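Local coordinates for protein plantazolicin methyltransferase BamL (Bacillus amyloliquefaciens subsp. plantarum, PDB 5DLY) that is the N-methyltransferase of plantazolicin biosynthesis, probably taking methyl groups from S-adenosylmethionine, and binds S-adenosylhomocysteine together with a monoazolic substrate analogue, at residues T87-A93 and S107-A113; P60-I66 and K123-I129; C155-L161 and L257-I263. All blocks are in the same frame, centred on the assembly; numbering follows the deposited sequence.

Contact 1. Residues T87-A93 and S107-A113. With SAH (S-adenosyl-L-homocysteine), chain C.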
loop_
_atom_site.group_PDB
_atom_site.type_symbol
_atom_site.label_atom_id
_atom_site.label_comp_id
_atom_site.label_asym_id
_atom_site.label_seq_id
_atom_site.Cartn_x
_atom_site.Cartn_y
_atom_site.Cartn_z
ATOM N N THR A 87 12.653 -5.581 -3.275
ATOM C CA THR A 87 13.191 -4.221 -3.241
ATOM C C THR A 87 12.254 -3.332 -2.433
ATOM O O THR A 87 11.037 -3.445 -2.561
ATOM C CB THR A 87 13.377 -3.657 -4.662
ATOM O OG1 THR A 87 14.132 -4.590 -5.448
ATOM C CG2 THR A 87 14.098 -2.328 -4.626
ATOM N N GLY A 88 12.817 -2.483 -1.581
ATOM C CA GLY A 88 12.020 -1.524 -0.816
ATOM C C GLY A 88 12.617 -0.136 -0.901
ATOM O O GLY A 88 13.842 0.027 -0.965
ATOM N N ILE A 89 11.752 0.869 -0.944
ATOM C CA ILE A 89 12.197 2.270 -1.003
ATOM C C ILE A 89 11.417 3.106 0.001
ATOM O O ILE A 89 10.201 2.956 0.154
ATOM C CB ILE A 89 12.098 2.868 -2.433
ATOM C CG1 ILE A 89 12.678 4.293 -2.484
ATOM C CG2 ILE A 89 10.659 2.835 -2.944
ATOM C CD1 ILE A 89 12.957 4.786 -3.886
ATOM N N ASP A 90 12.127 3.977 0.709
ATOM C CA ASP A 90 11.491 4.836 1.706
ATOM C C ASP A 90 12.352 6.072 1.843
ATOM O O ASP A 90 13.571 5.975 1.740
ATOM C CB ASP A 90 11.382 4.107 3.058
ATOM C CG ASP A 90 10.363 4.742 3.980
ATOM O OD1 ASP A 90 10.621 5.859 4.464
ATOM O OD2 ASP A 90 9.293 4.116 4.224
ATOM N N SER A 91 11.724 7.232 2.039
ATOM C CA SER A 91 12.473 8.492 2.153
ATOM C C SER A 91 13.016 8.751 3.569
ATOM O O SER A 91 13.716 9.742 3.796
ATOM C CB SER A 91 11.615 9.663 1.674
ATOM O OG SER A 91 10.423 9.722 2.425
ATOM N N SER A 92 12.700 7.872 4.515
ATOM C CA SER A 92 13.227 7.985 5.878
ATOM C C SER A 92 14.527 7.201 6.052
ATOM O O SER A 92 14.536 5.977 5.940
ATOM C CB SER A 92 12.198 7.505 6.900
ATOM O OG SER A 92 12.814 7.328 8.168
ATOM N N ALA A 93 15.611 7.918 6.349
ATOM C CA ALA A 93 16.909 7.287 6.629
ATOM C C ALA A 93 16.852 6.325 7.815
ATOM O O ALA A 93 17.446 5.241 7.764
ATOM C CB ALA A 93 17.987 8.344 6.849
ATOM N N SER A 107 17.075 -5.457 -1.417
ATOM C CA SER A 107 17.680 -4.144 -1.654
ATOM C C SER A 107 16.818 -3.045 -1.045
ATOM O O SER A 107 15.616 -2.962 -1.317
ATOM C CB SER A 107 17.844 -3.884 -3.152
ATOM O OG SER A 107 18.752 -4.794 -3.743
ATOM N N PHE A 108 17.431 -2.202 -0.223
ATOM C CA PHE A 108 16.733 -1.086 0.406
ATOM C C PHE A 108 17.335 0.237 -0.030
ATOM O O PHE A 108 18.554 0.420 0.003
ATOM C CB PHE A 108 16.779 -1.221 1.927
ATOM C CG PHE A 108 15.870 -2.290 2.451
ATOM C CD1 PHE A 108 14.491 -2.102 2.443
ATOM C CD2 PHE A 108 16.390 -3.489 2.947
ATOM C CE1 PHE A 108 13.642 -3.088 2.910
ATOM C CE2 PHE A 108 15.539 -4.481 3.418
ATOM C CZ PHE A 108 14.164 -4.270 3.411
ATOM N N ILE A 109 16.466 1.145 -0.471
ATOM C CA ILE A 109 16.870 2.426 -1.044
ATOM C C ILE A 109 16.293 3.560 -0.213
ATOM O O ILE A 109 15.092 3.545 0.114
ATOM C CB ILE A 109 16.337 2.554 -2.494
ATOM C CG1 ILE A 109 16.790 1.380 -3.367
ATOM C CG2 ILE A 109 16.749 3.885 -3.120
ATOM C CD1 ILE A 109 15.700 0.902 -4.307
ATOM N N CYS A 110 17.129 4.546 0.122
ATOM C CA CYS A 110 16.644 5.730 0.821
ATOM C C CYS A 110 16.525 6.919 -0.119
ATOM O O CYS A 110 17.500 7.619 -0.398
ATOM C CB CYS A 110 17.503 6.083 2.042
ATOM S SG CYS A 110 16.765 7.423 3.005
ATOM N N SER A 111 15.308 7.140 -0.608
ATOM C CA SER A 111 15.051 8.181 -1.592
ATOM C C SER A 111 13.554 8.384 -1.693
ATOM O O SER A 111 12.777 7.500 -1.324
ATOM C CB SER A 111 15.620 7.771 -2.961
ATOM O OG SER A 111 15.656 8.869 -3.863
ATOM N N ASN A 112 13.152 9.554 -2.193
ATOM C CA ASN A 112 11.777 9.780 -2.615
ATOM C C ASN A 112 11.429 8.713 -3.665
ATOM O O ASN A 112 12.221 8.453 -4.584
ATOM C CB ASN A 112 11.703 11.196 -3.192
ATOM C CG ASN A 112 10.325 11.597 -3.692
ATOM O OD1 ASN A 112 9.343 10.848 -3.638
ATOM N ND2 ASN A 112 10.264 12.814 -4.224
ATOM N N ALA A 113 10.267 8.076 -3.515
ATOM C CA ALA A 113 9.814 7.068 -4.482
ATOM C C ALA A 113 9.755 7.615 -5.905
ATOM O O ALA A 113 9.844 6.846 -6.856
ATOM C CB ALA A 113 8.463 6.496 -4.081
HETATM N N SAH C . 4.171 0.586 3.656
HETATM C CA SAH C . 4.238 0.806 5.138
HETATM C CB SAH C . 3.888 2.255 5.460
HETATM C CG SAH C . 4.810 2.802 6.554
HETATM S SD SAH C . 4.285 4.390 7.142
HETATM C C SAH C . 3.270 -0.108 5.836
HETATM O O SAH C . 2.700 -1.010 5.233
HETATM O OXT SAH C . 3.010 0.026 7.031
HETATM C "C5'" SAH C . 4.514 5.428 5.726
HETATM C "C4'" SAH C . 5.919 5.352 5.144
HETATM O "O4'" SAH C . 5.948 6.045 3.888
HETATM C "C3'" SAH C . 6.962 6.040 6.025
HETATM O "O3'" SAH C . 8.011 5.113 6.365
HETATM C "C2'" SAH C . 7.459 7.211 5.187
HETATM O "O2'" SAH C . 8.836 7.553 5.375
HETATM C "C1'" SAH C . 7.208 6.695 3.780
HETATM N N9 SAH C . 7.148 7.733 2.726
HETATM C C8 SAH C . 6.441 8.883 2.757
HETATM N N7 SAH C . 6.623 9.588 1.620
HETATM C C5 SAH C . 7.451 8.875 0.838
HETATM C C6 SAH C . 8.044 9.062 -0.493
HETATM N N6 SAH C . 7.742 10.169 -1.198
HETATM N N1 SAH C . 8.863 8.086 -0.965
HETATM C C2 SAH C . 9.144 6.988 -0.233
HETATM N N3 SAH C . 8.632 6.745 1.002
HETATM C C4 SAH C . 7.801 7.657 1.573
#
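Gly88 meets Phe108 across two parallel strands, and the lack of a side chain on the glycine makes room for the phenyl ring: CD1 of Phe108 comes to 4.1 Å from Gly88 CA. Four backbone bonds join the segments. Gly88 N donates to Ser107 O (2.9 Å), Gly88 O accepts from Ile109 N, and Asp90 N donates to Ile109 O. The fourth bond, from Ser111 N to Asp90 O at 3.1 Å, is poorer, with the donor well above the carbonyl plane, as the chains begin to leave the sheet. There they supply the ribose- and adenine-binding part of the cofactor site of a class I, Rossmann-like methyltransferase, with the familiar acidic residue at the end of the second strand. CG of Asp90 lies opposite its own backbone N (chi1 -161°), and each carboxylate oxygen takes one ribose hydroxyl of S-adenosylhomocysteine: OD1 accepts from O2' (2.6 Å), OD2 from O3' (2.7 Å). OD1 also accepts Ser92 N through its anti lone pair, closing an Asx turn, while Gly69 N reaches OD2. The carboxylate is thus fixed at both oxygens. The adenine is read by the other segment. Asn112 OD1 accepts from N6 of the cofactor (3.0 Å). Ala113 N donates to the cofactor's N1 (2.9 Å). An amide suits Asn112 because ND2 can turn to Glu114 while its oxygen serves the base. Ser92 OG caps Ala95 N at the start of helix 93-101. That helix covers the face bearing Phe108 and Cys110, strand 107-110 ends the sheet, and on the other flank strand 62-66 pairs with strand 85-90.

Contact 2. Residues P60-I66 and K123-I129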
loop_
_atom_site.group_PDB
_atom_site.type_symbol
_atom_site.label_atom_id
_atom_site.label_comp_id
_atom_site.label_asym_id
_atom_site.label_seq_id
_atom_site.Cartn_x
_atom_site.Cartn_y
_atom_site.Cartn_z
ATOM N N PRO A 60 4.978 -14.547 -8.458
ATOM C CA PRO A 60 5.756 -13.417 -8.962
ATOM C C PRO A 60 7.256 -13.650 -8.784
ATOM O O PRO A 60 7.664 -14.362 -7.859
ATOM C CB PRO A 60 5.302 -12.262 -8.066
ATOM C CG PRO A 60 4.839 -12.928 -6.808
ATOM C CD PRO A 60 4.156 -14.166 -7.293
ATOM N N TYR A 61 8.064 -13.051 -9.665
ATOM C CA TYR A 61 9.521 -13.144 -9.569
ATOM C C TYR A 61 10.096 -11.998 -8.742
ATOM O O TYR A 61 11.243 -12.055 -8.308
ATOM C CB TYR A 61 10.185 -13.099 -10.950
ATOM C CG TYR A 61 9.922 -14.286 -11.837
ATOM C CD1 TYR A 61 9.432 -14.111 -13.124
ATOM C CD2 TYR A 61 10.175 -15.585 -11.397
ATOM C CE1 TYR A 61 9.194 -15.195 -13.957
ATOM C CE2 TYR A 61 9.941 -16.676 -12.224
ATOM C CZ TYR A 61 9.443 -16.469 -13.495
ATOM O OH TYR A 61 9.207 -17.542 -14.322
ATOM N N SER A 62 9.303 -10.943 -8.560
ATOM C CA SER A 62 9.796 -9.704 -7.981
ATOM C C SER A 62 8.665 -8.924 -7.323
ATOM O O SER A 62 7.546 -8.883 -7.850
ATOM C CB SER A 62 10.475 -8.842 -9.058
ATOM O OG SER A 62 9.614 -8.614 -10.173
ATOM N N VAL A 63 8.970 -8.324 -6.175
ATOM C CA VAL A 63 8.071 -7.398 -5.481
ATOM C C VAL A 63 8.861 -6.144 -5.134
ATOM O O VAL A 63 9.936 -6.234 -4.549
ATOM C CB VAL A 63 7.466 -8.006 -4.194
ATOM C CG1 VAL A 63 6.599 -6.989 -3.458
ATOM C CG2 VAL A 63 6.631 -9.235 -4.526
ATOM N N LEU A 64 8.323 -4.997 -5.537
ATOM C CA LEU A 64 8.846 -3.689 -5.175
ATOM C C LEU A 64 7.892 -3.043 -4.170
ATOM O O LEU A 64 6.719 -2.831 -4.472
ATOM C CB LEU A 64 9.005 -2.817 -6.428
ATOM C CG LEU A 64 9.250 -1.312 -6.221
ATOM C CD1 LEU A 64 10.554 -1.055 -5.470
ATOM C CD2 LEU A 64 9.237 -0.581 -7.555
ATOM N N ASP A 65 8.408 -2.735 -2.985
ATOM C CA ASP A 65 7.599 -2.186 -1.901
ATOM C C ASP A 65 7.852 -0.692 -1.739
ATOM O O ASP A 65 8.968 -0.259 -1.399
ATOM C CB ASP A 65 7.907 -2.941 -0.596
ATOM C CG ASP A 65 6.924 -2.630 0.510
ATOM O OD1 ASP A 65 5.771 -2.278 0.196
ATOM O OD2 ASP A 65 7.296 -2.746 1.693
ATOM N N ILE A 66 6.809 0.106 -1.980
ATOM C CA ILE A 66 6.940 1.576 -1.980
ATOM C C ILE A 66 6.582 2.136 -0.602
ATOM O O ILE A 66 5.507 1.867 -0.091
ATOM C CB ILE A 66 6.034 2.219 -3.068
ATOM C CG1 ILE A 66 6.317 1.634 -4.472
ATOM C CG2 ILE A 66 6.146 3.742 -3.050
ATOM C CD1 ILE A 66 7.720 1.858 -5.008
ATOM N N LYS A 123 11.941 -4.864 -14.901
ATOM C CA LYS A 123 10.510 -4.691 -14.674
ATOM C C LYS A 123 10.047 -5.565 -13.511
ATOM O O LYS A 123 10.612 -6.640 -13.250
ATOM C CB LYS A 123 9.701 -4.982 -15.942
ATOM C CG LYS A 123 10.155 -4.207 -17.173
ATOM C CD LYS A 123 10.020 -2.703 -17.008
ATOM C CE LYS A 123 10.424 -1.967 -18.283
ATOM N NZ LYS A 123 11.886 -2.071 -18.551
ATOM N N GLN A 124 9.017 -5.090 -12.818
ATOM C CA GLN A 124 8.547 -5.695 -11.574
ATOM C C GLN A 124 7.199 -6.370 -11.773
ATOM O O GLN A 124 6.328 -5.834 -12.467
ATOM C CB GLN A 124 8.413 -4.624 -10.492
ATOM C CG GLN A 124 9.716 -3.900 -10.199
ATOM C CD GLN A 124 10.758 -4.815 -9.577
ATOM O OE1 GLN A 124 10.606 -5.270 -8.441
ATOM N NE2 GLN A 124 11.837 -5.078 -10.321
ATOM N N ASP A 125 7.023 -7.533 -11.153
ATOM C CA ASP A 125 5.772 -8.274 -11.250
ATOM C C ASP A 125 4.704 -7.697 -10.315
ATOM O O ASP A 125 3.523 -7.658 -10.663
ATOM C CB ASP A 125 5.991 -9.763 -10.948
ATOM C CG ASP A 125 6.635 -10.522 -12.104
ATOM O OD1 ASP A 125 6.701 -10.001 -13.241
ATOM O OD2 ASP A 125 7.080 -11.664 -11.859
ATOM N N ILE A 126 5.128 -7.261 -9.130
ATOM C CA ILE A 126 4.237 -6.622 -8.165
ATOM C C ILE A 126 4.892 -5.372 -7.616
ATOM O O ILE A 126 6.051 -5.401 -7.210
ATOM C CB ILE A 126 3.889 -7.569 -6.992
ATOM C CG1 ILE A 126 3.280 -8.875 -7.534
ATOM C CG2 ILE A 126 2.971 -6.874 -5.986
ATOM C CD1 ILE A 126 3.005 -9.925 -6.482
ATOM N N ILE A 127 4.133 -4.284 -7.621
ATOM C CA ILE A 127 4.516 -3.054 -6.952
ATOM C C ILE A 127 3.456 -2.798 -5.881
ATOM O O ILE A 127 2.266 -2.770 -6.175
ATOM C CB ILE A 127 4.644 -1.879 -7.953
ATOM C CG1 ILE A 127 5.662 -2.224 -9.051
ATOM C CG2 ILE A 127 5.016 -0.596 -7.217
ATOM C CD1 ILE A 127 5.765 -1.204 -10.172
ATOM N N PHE A 128 3.894 -2.654 -4.633
ATOM C CA PHE A 128 2.989 -2.565 -3.486
ATOM C C PHE A 128 3.095 -1.180 -2.864
ATOM O O PHE A 128 4.196 -0.689 -2.597
ATOM C CB PHE A 128 3.438 -3.621 -2.470
ATOM C CG PHE A 128 2.469 -3.901 -1.337
ATOM C CD1 PHE A 128 1.085 -3.869 -1.500
ATOM C CD2 PHE A 128 2.981 -4.277 -0.089
ATOM C CE1 PHE A 128 0.237 -4.196 -0.448
ATOM C CE2 PHE A 128 2.142 -4.597 0.956
ATOM C CZ PHE A 128 0.766 -4.557 0.780
ATOM N N ILE A 129 1.953 -0.527 -2.664
ATOM C CA ILE A 129 1.932 0.784 -2.012
ATOM C C ILE A 129 0.938 0.692 -0.863
ATOM O O ILE A 129 -0.265 0.949 -1.027
ATOM C CB ILE A 129 1.517 1.924 -2.974
ATOM C CG1 ILE A 129 2.271 1.844 -4.318
ATOM C CG2 ILE A 129 1.751 3.263 -2.303
ATOM C CD1 ILE A 129 1.876 2.937 -5.301
HETATM O O HOH W 1 10.362 -9.728 -12.400
#
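Asp65 and Phe128 lie side by side on one face of two parallel strands, the carboxylate and the ring turned only 24° from one another, and OD1 of Asp65 comes to 3.4 Å from CD2 of Phe128. Earlier on the same face Val63 points the same way as Ile126, its CG2 4.0 Å from Ile126 CB; beta-branched residues suit such central strands. On the other face Ile66 and Ile127 cross obliquely, CG1 of the first against CG2 of the second (3.8 Å). Gln124 bends at chi2, which lays OE1 alongside Leu64 CB (3.6 Å), while its NE2 bonds to Lys122 O. Where the chain turns a corner at Asp125, polar groups take over. Ser62 OG, held between its backbone N and carbonyl carbon (chi1 54°), accepts from Asp125 N at 3.0 Å. Asp125 OD2 in return takes Tyr61 N in a nearly straight bond of 2.8 Å from the anti side; Arg58 shares OD2 through a salt bridge, and Ser151 OG bonds to OD1 of this buried carboxylate. The pair occupies the middle of the sheet, flanked by strands 85-90 and 154-160, with helices 23-56 and 72-80 packed over the face of Val63, Asp65 and Phe128.

Contact 3. Residues C155-L161 and L257-I263. With 5D7 (prop-2-en-1-yl 2-[(1S)-1-amino-4-carbamimidamidobutyl]-1,3-thiazole-4-carboxylate), chain B.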
loop_
_atom_site.group_PDB
_atom_site.type_symbol
_atom_site.label_atom_id
_atom_site.label_comp_id
_atom_site.label_asym_id
_atom_site.label_seq_id
_atom_site.Cartn_x
_atom_site.Cartn_y
_atom_site.Cartn_z
ATOM N N CYS A 155 0.975 -6.204 -11.450
ATOM C CA CYS A 155 0.025 -5.270 -10.872
ATOM C C CYS A 155 0.681 -4.349 -9.860
ATOM O O CYS A 155 1.655 -4.728 -9.203
ATOM C CB CYS A 155 -1.158 -6.001 -10.220
ATOM S SG CYS A 155 -0.661 -7.103 -8.887
ATOM N N ILE A 156 0.144 -3.135 -9.772
ATOM C CA ILE A 156 0.340 -2.258 -8.612
ATOM C C ILE A 156 -0.871 -2.470 -7.719
ATOM O O ILE A 156 -2.001 -2.370 -8.198
ATOM C CB ILE A 156 0.409 -0.761 -8.996
ATOM C CG1 ILE A 156 1.441 -0.530 -10.102
ATOM C CG2 ILE A 156 0.756 0.087 -7.766
ATOM C CD1 ILE A 156 1.550 0.900 -10.591
ATOM N N TYR A 157 -0.646 -2.743 -6.435
ATOM C CA TYR A 157 -1.733 -2.832 -5.459
ATOM C C TYR A 157 -1.555 -1.737 -4.413
ATOM O O TYR A 157 -0.513 -1.657 -3.765
ATOM C CB TYR A 157 -1.790 -4.227 -4.817
ATOM C CG TYR A 157 -2.925 -4.439 -3.827
ATOM C CD1 TYR A 157 -4.205 -3.949 -4.088
ATOM C CD2 TYR A 157 -2.721 -5.153 -2.634
ATOM C CE1 TYR A 157 -5.253 -4.152 -3.187
ATOM C CE2 TYR A 157 -3.760 -5.366 -1.734
ATOM C CZ TYR A 157 -5.023 -4.849 -2.014
ATOM O OH TYR A 157 -6.065 -5.041 -1.128
ATOM N N ILE A 158 -2.579 -0.902 -4.261
ATOM C CA ILE A 158 -2.546 0.280 -3.400
ATOM C C ILE A 158 -3.640 0.134 -2.357
ATOM O O ILE A 158 -4.794 -0.124 -2.708
ATOM C CB ILE A 158 -2.829 1.574 -4.216
ATOM C CG1 ILE A 158 -1.834 1.734 -5.375
ATOM C CG2 ILE A 158 -2.793 2.808 -3.312
ATOM C CD1 ILE A 158 -2.195 2.824 -6.370
ATOM N N VAL A 159 -3.283 0.267 -1.080
ATOM C CA VAL A 159 -4.256 0.237 0.008
ATOM C C VAL A 159 -4.023 1.505 0.807
ATOM O O VAL A 159 -2.912 1.776 1.200
ATOM C CB VAL A 159 -4.074 -1.006 0.918
ATOM C CG1 VAL A 159 -5.151 -1.057 1.999
ATOM C CG2 VAL A 159 -4.118 -2.275 0.084
ATOM N N ASP A 160 -5.065 2.296 1.029
ATOM C CA ASP A 160 -4.905 3.520 1.797
ATOM C C ASP A 160 -6.174 3.949 2.510
ATOM O O ASP A 160 -7.256 3.403 2.270
ATOM C CB ASP A 160 -4.403 4.660 0.896
ATOM C CG ASP A 160 -3.591 5.718 1.663
ATOM O OD1 ASP A 160 -3.125 5.443 2.801
ATOM O OD2 ASP A 160 -3.398 6.821 1.098
ATOM N N LEU A 161 -6.022 4.929 3.395
ATOM C CA LEU A 161 -7.156 5.545 4.080
ATOM C C LEU A 161 -8.103 6.236 3.107
ATOM O O LEU A 161 -7.667 6.789 2.094
ATOM C CB LEU A 161 -6.654 6.595 5.066
ATOM C CG LEU A 161 -5.706 6.128 6.167
ATOM C CD1 LEU A 161 -5.266 7.330 6.994
ATOM C CD2 LEU A 161 -6.356 5.077 7.045
ATOM N N LEU A 257 -11.204 0.647 3.857
ATOM C CA LEU A 257 -10.031 1.254 3.238
ATOM C C LEU A 257 -10.255 1.360 1.737
ATOM O O LEU A 257 -11.107 0.657 1.184
ATOM C CB LEU A 257 -8.801 0.385 3.515
ATOM C CG LEU A 257 -8.326 0.359 4.972
ATOM C CD1 LEU A 257 -7.431 -0.838 5.233
ATOM C CD2 LEU A 257 -7.594 1.641 5.328
ATOM N N LEU A 258 -9.492 2.235 1.085
ATOM C CA LEU A 258 -9.414 2.238 -0.379
ATOM C C LEU A 258 -8.495 1.114 -0.851
ATOM O O LEU A 258 -7.386 0.950 -0.320
ATOM C CB LEU A 258 -8.860 3.570 -0.874
ATOM C CG LEU A 258 -9.530 4.865 -0.411
ATOM C CD1 LEU A 258 -8.779 6.052 -0.989
ATOM C CD2 LEU A 258 -10.976 4.886 -0.867
ATOM N N HIS A 259 -8.962 0.338 -1.833
ATOM C CA HIS A 259 -8.160 -0.707 -2.469
ATOM C C HIS A 259 -8.131 -0.434 -3.959
ATOM O O HIS A 259 -9.182 -0.335 -4.586
ATOM C CB HIS A 259 -8.767 -2.089 -2.215
ATOM C CG HIS A 259 -8.941 -2.408 -0.768
ATOM N ND1 HIS A 259 -9.996 -1.922 -0.030
ATOM C CD2 HIS A 259 -8.194 -3.156 0.082
ATOM C CE1 HIS A 259 -9.888 -2.344 1.216
ATOM N NE2 HIS A 259 -8.816 -3.105 1.308
ATOM N N GLY A 260 -6.937 -0.283 -4.523
ATOM C CA GLY A 260 -6.797 0.042 -5.944
ATOM C C GLY A 260 -5.805 -0.878 -6.613
ATOM O O GLY A 260 -4.778 -1.224 -6.020
ATOM N N TRP A 261 -6.136 -1.312 -7.829
ATOM C CA TRP A 261 -5.250 -2.140 -8.638
ATOM C C TRP A 261 -5.016 -1.497 -9.983
ATOM O O TRP A 261 -5.959 -0.996 -10.617
ATOM C CB TRP A 261 -5.844 -3.535 -8.895
ATOM C CG TRP A 261 -6.244 -4.301 -7.678
ATOM C CD1 TRP A 261 -7.379 -4.133 -6.947
ATOM C CD2 TRP A 261 -5.516 -5.369 -7.063
ATOM N NE1 TRP A 261 -7.404 -5.019 -5.898
ATOM C CE2 TRP A 261 -6.277 -5.799 -5.951
ATOM C CE3 TRP A 261 -4.304 -6.019 -7.352
ATOM C CZ2 TRP A 261 -5.854 -6.832 -5.109
ATOM C CZ3 TRP A 261 -3.880 -7.050 -6.511
ATOM C CH2 TRP A 261 -4.656 -7.444 -5.401
ATOM N N ILE A 262 -3.754 -1.503 -10.406
ATOM C CA ILE A 262 -3.366 -1.173 -11.769
ATOM C C ILE A 262 -2.757 -2.458 -12.329
ATOM O O ILE A 262 -1.717 -2.929 -11.854
ATOM C CB ILE A 262 -2.386 0.019 -11.799
ATOM C CG1 ILE A 262 -3.094 1.301 -11.355
ATOM C CG2 ILE A 262 -1.834 0.251 -13.199
ATOM C CD1 ILE A 262 -2.152 2.375 -10.846
ATOM N N ILE A 263 -3.435 -3.038 -13.318
ATOM C CA ILE A 263 -3.140 -4.393 -13.786
ATOM C C ILE A 263 -2.629 -4.362 -15.224
ATOM O O ILE A 263 -3.290 -3.816 -16.103
ATOM C CB ILE A 263 -4.405 -5.282 -13.705
ATOM C CG1 ILE A 263 -4.877 -5.400 -12.251
ATOM C CG2 ILE A 263 -4.149 -6.667 -14.301
ATOM C CD1 ILE A 263 -6.383 -5.501 -12.104
HETATM O O9 5D7 B . -4.345 1.990 8.200
HETATM C C6 5D7 B . -4.493 2.863 9.042
HETATM O O7 5D7 B . -5.643 2.869 9.913
HETATM C C8 5D7 B . -6.718 1.940 9.747
HETATM C C2 5D7 B . -3.487 3.936 9.230
HETATM N N3 5D7 B . -2.274 3.905 8.616
HETATM C C4 5D7 B . -1.469 4.941 8.892
HETATM S S5 5D7 B . -2.279 5.998 10.003
HETATM C C1 5D7 B . -3.707 5.033 10.075
HETATM C CA 5D7 B . -0.099 5.245 8.429
HETATM N N 5D7 B . 0.399 4.069 7.725
HETATM C CB 5D7 B . -0.058 6.481 7.519
HETATM C CG 5D7 B . -1.176 6.582 6.474
HETATM C CD 5D7 B . -0.655 7.336 5.260
HETATM N NE 5D7 B . -1.753 7.554 4.327
HETATM C CZ 5D7 B . -2.628 8.561 4.293
HETATM N NH2 5D7 B . -3.526 8.584 3.408
HETATM N NH1 5D7 B . -2.553 9.514 5.134
HETATM C C3 5D7 B . -7.782 2.262 10.765
HETATM C C5 5D7 B . -8.508 1.308 11.314
#
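Tyr157 and Trp261 form an offset stack straight across an antiparallel, non-hydrogen-bonded pair, the tyrosine ring and the six-membered indole ring 3.9 Å apart between centroids and inclined by only 19°. Strand 258-265 is the antiparallel strand that class I methyltransferases insert into an otherwise parallel Rossmann-like sheet; the stack lies where this reversed strand, itself between 154-160 and 209-214, meets 154-160. CG of Tyr157 stands opposite its backbone N (chi1 -178°), which carries the ring along the sheet so that CD1 sits over the indole, 3.3 Å from Trp261 CE2. Val159 CG2 rests over the tyrosine's opposite face, toward its rim. At the ring's far end Tyr157 OH lies in the plane of the His259 imidazole, at its edge, 3.1 Å from CD2. Cys155 SG touches the indole's rim instead, 4.0 Å from CZ3; Phe51 and Phe221 also stack on the tryptophan, and NE1 donates a hydrogen bond to Gly219 O, so an indole can bring both aromatic surface and a satisfied donor to this core. On the reverse face Ile156 and Ile262 run side by side, meeting at their CD1 methyls. Six backbone bonds join the strands, two in each of the pairs Ile156–Ile262, Ile158–Gly260 and Asp160–Leu258. At the end of strand 154-160 Asp160 takes the guanidinium of the substrate analogue with both oxygens, OD1 accepting from NE (2.9 Å) and OD2 from NH2 (2.9 Å); Gly134 N also holds OD2. A carboxylate would match the group's charge, and its two oxygens suit the spacing of NE and NH2. Leu161 CD2 presses against the analogue's ester carbon C6 at 3.5 Å.

All three contacts belong to one seven-stranded sheet. Contact 1 lies at its edge and is partly exposed, whereas contacts 2 and 3 are buried. Contact 2 joins the other two: Asp65 probably exchanges backbone bonds with Thr87 and Ile89 of contact 1, and Ile127 and Ile129 do so with Tyr157 of contact 3. Contacts 1 and 3 do not touch. Contacts 1 and 2 are parallel pairings, while contact 3 is antiparallel. Contacts 1 and 3 each carry, near a strand's C-terminal end, an aspartate that grips a ligand, ribose hydroxyls in one and a guanidinium in the other. Contact 2 instead spends its buried Asp125 on the chain itself, and its Ile66 packs against Ala113, whose backbone N bonds the adenine.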